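Pectate lyase (Pectobacterium carotovorum, PDB 4U49) probably cleaves polygalacturonate and methyl-esterified pectins from within the chain by calcium-dependent beta-elimination. Local coordinates at residues Q231-K234 against N235-T238. Residues are numbered along the deposited sequence; the frame is centred on the assembly and turned at random.
Sequences QNAK and NSHT
Q231 reaches across a chain reversal with both ends of its amide, gripping S236 through NE2 and T238 through OE1. The end-to-end directions of 231-234 and 235-238 lie 155° apart, which is the evidence for the turn: it joins strand 229-230 to strand 236-241, neighbouring faces of the right-handed parallel beta-helix of polysaccharide lyase family 3. The amide gets there on a fully extended side chain, with CG anti to the backbone N (chi1 -171°). Q231 NE2 donates to S236 OG at 2.7 Å, a bent bond (145°) whose acceptor is tilted somewhat from the amide plane. T238 OG1 gives its proton to Q231 OE1, also at 2.7 Å, from well above the carbonyl plane. S236 OG in turn donates to A233 O at 2.6 Å, again from above the plane of that carbonyl, so one hydroxyl ties the amide to the turn's backbone. Alongside these bonds, the side chains of A233 and S236 meet through their CB atoms, 4.1 Å apart. The strand side is buried: W254 NE1 also bonds Q231 OE1, N268 O accepts from Q231 NE2, and N202 ND2 meets T238 OG1. The bend at K234-N235 is looser. N235 is exposed, and its CB comes near K234 O (3.1 Å) merely as an adjoining residue, while the partly exposed K234 sends NZ off to N262 O. Amide and hydroxyls therefore form a directional chain, T238 to Q231 to S236 to A233, in which partners at both amide ends fix the flip of Q231 and satisfy its buried polar atoms.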
# COMPACT_ATOMS: atom_id res chain seq x y z
N GLN A 231 -2.65 7.56 10.50
CA GLN A 231 -3.96 7.19 11.05
C GLN A 231 -4.17 7.79 12.44
O GLN A 231 -3.90 7.16 13.46
CB GLN A 231 -4.10 5.66 11.14
CG GLN A 231 -5.50 5.16 11.49
CD GLN A 231 -5.60 3.63 11.52
OE1 GLN A 231 -4.96 2.94 10.73
NE2 GLN A 231 -6.40 3.10 12.45
N ASN A 232 -4.65 9.03 12.47
CA ASN A 232 -4.74 9.77 13.72
C ASN A 232 -6.06 9.57 14.44
O ASN A 232 -6.14 9.72 15.66
CB ASN A 232 -4.49 11.25 13.45
CG ASN A 232 -3.01 11.57 13.33
OD1 ASN A 232 -2.56 12.10 12.31
ND2 ASN A 232 -2.24 11.24 14.37
N ALA A 233 -7.10 9.24 13.68
CA ALA A 233 -8.42 9.03 14.27
C ALA A 233 -8.46 7.77 15.11
O ALA A 233 -7.75 6.79 14.83
CB ALA A 233 -9.48 8.96 13.17
N LYS A 234 -9.27 7.80 16.16
CA LYS A 234 -9.53 6.62 16.98
C LYS A 234 -10.75 5.90 16.41
O LYS A 234 -11.47 6.45 15.58
CB LYS A 234 -9.76 7.01 18.44
CG LYS A 234 -8.80 8.07 18.95
CD LYS A 234 -9.13 8.46 20.38
CE LYS A 234 -8.26 9.62 20.85
NZ LYS A 234 -8.55 10.90 20.14
N ASN A 235 -10.99 4.67 16.88
CA ASN A 235 -12.07 3.85 16.35
C ASN A 235 -11.97 3.77 14.83
O ASN A 235 -12.97 3.85 14.12
CB ASN A 235 -13.43 4.40 16.78
CG ASN A 235 -13.50 4.68 18.27
OD1 ASN A 235 -13.59 5.83 18.69
ND2 ASN A 235 -13.45 3.62 19.08
N SER A 236 -10.74 3.64 14.36
CA SER A 236 -10.43 3.64 12.94
C SER A 236 -9.70 2.36 12.56
O SER A 236 -9.04 1.74 13.40
CB SER A 236 -9.59 4.86 12.57
OG SER A 236 -8.35 4.83 13.25
N HIS A 237 -9.79 1.98 11.29
CA HIS A 237 -9.20 0.73 10.84
C HIS A 237 -8.60 0.89 9.44
O HIS A 237 -9.29 1.26 8.50
CB HIS A 237 -10.26 -0.37 10.83
CG HIS A 237 -9.71 -1.75 10.66
ND1 HIS A 237 -10.50 -2.84 10.36
CD2 HIS A 237 -8.44 -2.22 10.77
CE1 HIS A 237 -9.74 -3.92 10.27
NE2 HIS A 237 -8.49 -3.58 10.52
N THR A 238 -7.31 0.61 9.32
CA THR A 238 -6.67 0.56 8.02
C THR A 238 -6.38 -0.89 7.65
O THR A 238 -5.80 -1.64 8.44
CB THR A 238 -5.36 1.37 7.98
OG1 THR A 238 -5.65 2.76 8.15
CG2 THR A 238 -4.64 1.17 6.65